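Local coordinates for protein possible prolidase (PDB 2P9B) that is a possible prolidase of the amidohydrolase family that probably hydrolyses carbon-nitrogen bonds, at residues I232-E235 and A236-G240; Q223-V226 and E227-R230. One frame throughout, in Å; residues are numbered along the deposited sequence.

Contact 1: residues I232-E235 and A236-G240; sequences ICDE and AHQYG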
# COMPACT_ATOMS: atom_id res chain seq x y z
N ILE A 232 -22.40 2.55 -2.14
CA ILE A 232 -21.10 3.22 -2.20
C ILE A 232 -20.27 2.65 -3.35
O ILE A 232 -19.69 3.39 -4.14
CB ILE A 232 -20.32 3.04 -0.88
CG1 ILE A 232 -21.03 3.80 0.24
CG2 ILE A 232 -18.89 3.53 -1.03
CD1 ILE A 232 -20.46 3.53 1.63
N CYS A 233 -20.23 1.32 -3.46
CA CYS A 233 -19.46 0.68 -4.52
C CYS A 233 -20.02 0.97 -5.91
O CYS A 233 -19.27 1.21 -6.84
CB CYS A 233 -19.40 -0.82 -4.29
SG CYS A 233 -18.35 -1.26 -2.89
N ASP A 234 -21.35 0.94 -6.05
CA ASP A 234 -21.97 1.21 -7.34
C ASP A 234 -21.57 2.59 -7.84
O ASP A 234 -21.15 2.75 -8.98
CB ASP A 234 -23.49 1.12 -7.23
CG ASP A 234 -24.19 1.44 -8.54
OD1 ASP A 234 -23.97 0.71 -9.53
OD2 ASP A 234 -24.97 2.42 -8.58
N GLU A 235 -21.70 3.58 -6.96
CA GLU A 235 -21.38 4.96 -7.30
C GLU A 235 -19.90 5.15 -7.62
O GLU A 235 -19.55 5.78 -8.61
CB GLU A 235 -21.79 5.87 -6.14
CG GLU A 235 -21.80 7.35 -6.47
CD GLU A 235 -22.77 7.70 -7.59
OE1 GLU A 235 -23.89 7.15 -7.60
OE2 GLU A 235 -22.40 8.53 -8.45
N ALA A 236 -19.02 4.62 -6.77
CA ALA A 236 -17.59 4.76 -7.00
C ALA A 236 -17.16 4.12 -8.32
O ALA A 236 -16.40 4.69 -9.09
CB ALA A 236 -16.81 4.14 -5.85
N HIS A 237 -17.67 2.92 -8.57
CA HIS A 237 -17.32 2.18 -9.78
C HIS A 237 -17.77 2.87 -11.06
O HIS A 237 -17.17 2.68 -12.12
CB HIS A 237 -17.89 0.77 -9.70
CG HIS A 237 -17.26 -0.06 -8.63
ND1 HIS A 237 -17.78 -1.27 -8.21
CD2 HIS A 237 -16.15 0.15 -7.88
CE1 HIS A 237 -17.02 -1.76 -7.25
NE2 HIS A 237 -16.02 -0.92 -7.03
N GLN A 238 -18.83 3.67 -10.97
CA GLN A 238 -19.32 4.40 -12.13
C GLN A 238 -18.22 5.33 -12.61
O GLN A 238 -18.15 5.68 -13.79
CB GLN A 238 -20.55 5.22 -11.77
CG GLN A 238 -21.85 4.45 -11.75
CD GLN A 238 -23.02 5.34 -11.41
OE1 GLN A 238 -23.13 6.46 -11.92
NE2 GLN A 238 -23.92 4.85 -10.56
N TYR A 239 -17.36 5.74 -11.68
CA TYR A 239 -16.26 6.64 -11.99
C TYR A 239 -14.92 5.93 -12.03
O TYR A 239 -13.87 6.57 -12.06
CB TYR A 239 -16.24 7.78 -10.97
CG TYR A 239 -17.42 8.70 -11.13
CD1 TYR A 239 -17.38 9.76 -12.03
CD2 TYR A 239 -18.60 8.49 -10.42
CE1 TYR A 239 -18.48 10.58 -12.23
CE2 TYR A 239 -19.72 9.30 -10.61
CZ TYR A 239 -19.65 10.35 -11.52
OH TYR A 239 -20.74 11.15 -11.74
N GLY A 240 -14.97 4.60 -12.04
CA GLY A 240 -13.75 3.81 -12.10
C GLY A 240 -12.86 3.92 -10.88
O GLY A 240 -11.65 3.72 -10.96
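Cys233 and His237 meet one turn apart near the C-terminal end of helix 226-238, which stops in a Schellman motif with Gly240 as its C-prime residue. Gly240 has a positive phi, and its N bonds to His237 O at 2.9 Å. The carbonyl of Cys233 does two things: its O accepts from His237 N at 2.9 Å, and the same atom sits over one face of the imidazole, offset toward the rim. His237 CG lies anti to its own carbonyl carbon, chi1 -66°, which lays the ring against Cys233 O; the approach of ND1 to Cys233 O has too poor an angle to be a bond. NE2 instead bonds to Asp262, fixing the outer end of the ring. Cys233 SG stands oblique to the imidazole, 5.2 Å from its centroid.

On the polar side, Gln238 extends beyond CG to reach Asp234, and NE2 makes a weak bond to OD2, the amide and carboxylate planes being 65° apart. This is the lesser tie of that carboxylate, because Arg188 of helix 184-196 forms salt bridges with both Asp234 OD2 and Glu235 OE1, and so probably offsets the charge of two neighbouring acids. Ile232 faces inward onto Ile202 and Ile204 of strand 202-205, while Ala236 packs on Val243. Glu235, bent at chi2, runs alongside Tyr239, its carboxylate 43° from the ring plane. OE2 comes within 3.5 Å of Tyr239 CE2, and Glu235 O meets the ring edge in plane, 3.4 Å from CD2.

Contact 2: residues Q223-V226 and E227-R230; sequences QMSV and EQMR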
# COMPACT_ATOMS: atom_id res chain seq x y z
N GLN A 223 -24.22 -1.72 12.54
CA GLN A 223 -23.03 -1.96 11.71
C GLN A 223 -23.32 -1.67 10.25
O GLN A 223 -24.47 -1.67 9.82
CB GLN A 223 -22.56 -3.41 11.84
CG GLN A 223 -22.22 -3.84 13.25
CD GLN A 223 -21.77 -5.28 13.30
OE1 GLN A 223 -20.73 -5.64 12.74
NE2 GLN A 223 -22.54 -6.12 13.98
N MSE A 224 -22.26 -1.46 9.47
CA MSE A 224 -22.41 -1.17 8.05
C MSE A 224 -23.13 -2.32 7.37
O MSE A 224 -22.74 -3.49 7.51
CB MSE A 224 -21.03 -0.97 7.42
CG MSE A 224 -21.04 -0.21 6.10
SE MSE A 224 -21.55 1.66 6.30
CE MSE A 224 -19.79 2.34 6.80
N SER A 225 -24.18 -1.99 6.62
CA SER A 225 -24.96 -3.00 5.92
C SER A 225 -24.47 -3.22 4.49
O SER A 225 -23.76 -2.39 3.93
CB SER A 225 -26.43 -2.58 5.88
OG SER A 225 -26.60 -1.44 5.06
N VAL A 226 -24.88 -4.34 3.91
CA VAL A 226 -24.51 -4.65 2.53
C VAL A 226 -25.15 -3.59 1.64
O VAL A 226 -24.55 -3.14 0.67
CB VAL A 226 -25.02 -6.04 2.10
CG1 VAL A 226 -24.74 -6.27 0.62
CG2 VAL A 226 -24.36 -7.12 2.94
N GLU A 227 -26.38 -3.20 1.98
CA GLU A 227 -27.11 -2.20 1.20
C GLU A 227 -26.38 -0.87 1.15
O GLU A 227 -26.35 -0.21 0.12
CB GLU A 227 -28.51 -1.99 1.78
CG GLU A 227 -29.40 -3.23 1.74
CD GLU A 227 -29.39 -4.02 3.05
OE1 GLU A 227 -28.31 -4.46 3.48
OE2 GLU A 227 -30.48 -4.20 3.64
N GLN A 228 -25.80 -0.47 2.28
CA GLN A 228 -25.06 0.79 2.36
C GLN A 228 -23.82 0.73 1.49
O GLN A 228 -23.55 1.64 0.71
CB GLN A 228 -24.63 1.07 3.80
CG GLN A 228 -25.70 1.65 4.69
CD GLN A 228 -25.23 1.77 6.12
OE1 GLN A 228 -24.95 0.77 6.77
NE2 GLN A 228 -25.13 3.00 6.61
N MSE A 229 -23.05 -0.34 1.64
CA MSE A 229 -21.81 -0.49 0.88
C MSE A 229 -22.04 -0.77 -0.60
O MSE A 229 -21.19 -0.43 -1.43
CB MSE A 229 -20.92 -1.58 1.50
CG MSE A 229 -20.42 -1.24 2.91
SE MSE A 229 -19.10 -2.41 3.65
CE MSE A 229 -20.24 -3.83 4.16
N ARG A 230 -23.17 -1.38 -0.93
CA ARG A 230 -23.46 -1.66 -2.33
C ARG A 230 -23.69 -0.34 -3.04
O ARG A 230 -23.30 -0.16 -4.20
CB ARG A 230 -24.70 -2.55 -2.47
CG ARG A 230 -25.02 -2.89 -3.93
CD ARG A 230 -26.33 -3.65 -4.12
NE ARG A 230 -26.28 -5.04 -3.65
CZ ARG A 230 -26.71 -5.44 -2.46
NH1 ARG A 230 -27.21 -4.57 -1.59
NH2 ARG A 230 -26.65 -6.73 -2.13
O HOH W 1 -26.33 0.14 9.04
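A capping box opens helix 226-238, with Ser225 as N-cap and Gln228 as its reciprocal partner. Two bonds define it: Gln228 N donates to Ser225 OG at 3.1 Å, and Ser225 N donates to Gln228 OE1 at 2.9 Å. The second is nearly straight, 168° at the hydrogen, and reaches a lone pair in the carbonyl plane of the amide. Ser225 OG is set between its own backbone N and carbonyl carbon, chi1 68°, where it can receive the helix N-H and also donate to Gln228 OE1. That extra bond arrives at a C=O...donor angle of 99°, well to the side of the carbonyl. A water bridging Gln223 O and Gln228 OE1 donates to both, which gives the amide oxygen a third donor and helps fix the amide's rotation.

Next to the cap, the side chains of Met224, a selenomethionine, and Gln228 cross at about a right angle, Met224 SE lying 3.5 Å from Gln228 OE1. Met224 CG presses on CG of Met229, also a selenomethionine, at 3.4 Å, closer than usual for two carbons. Both selenomethionine side chains touch Ile204 of strand 202-205, and Met229 also packs against helix 250-259. From that helix Arg255 bonds to Met224 O, securing the residue just before the N-cap. One turn into the helix, Arg230 N donates to Val226 O at 2.7 Å. With CG anti to the backbone N and a bend at chi3, the Arg230 guanidinium turns back toward Val226 and meets it obliquely, NH2 of Arg230 standing 3.4 Å from Val226 CG1.

Both contacts are local and sit in series on helix 226-238, neither nesting nor crossing. Following the chain from the N terminus, strand 202-205 leads into a loop with residues 217-222 unmodelled; contact 2 closes the end of that loop by starting the helix. Contact 1 then finishes the same helix before strand 243-247, which lies parallel to and next to strand 202-205. The two strands and the helix between them thus make a beta-alpha-beta crossover, as expected in an amidohydrolase of TIM-barrel type. The contact centres are 14 Å apart. Contact 2 faces helix 250-259, and contact 1 faces helix 184-196, so helix 226-238 is tied to the helices on both sides of it in sequence.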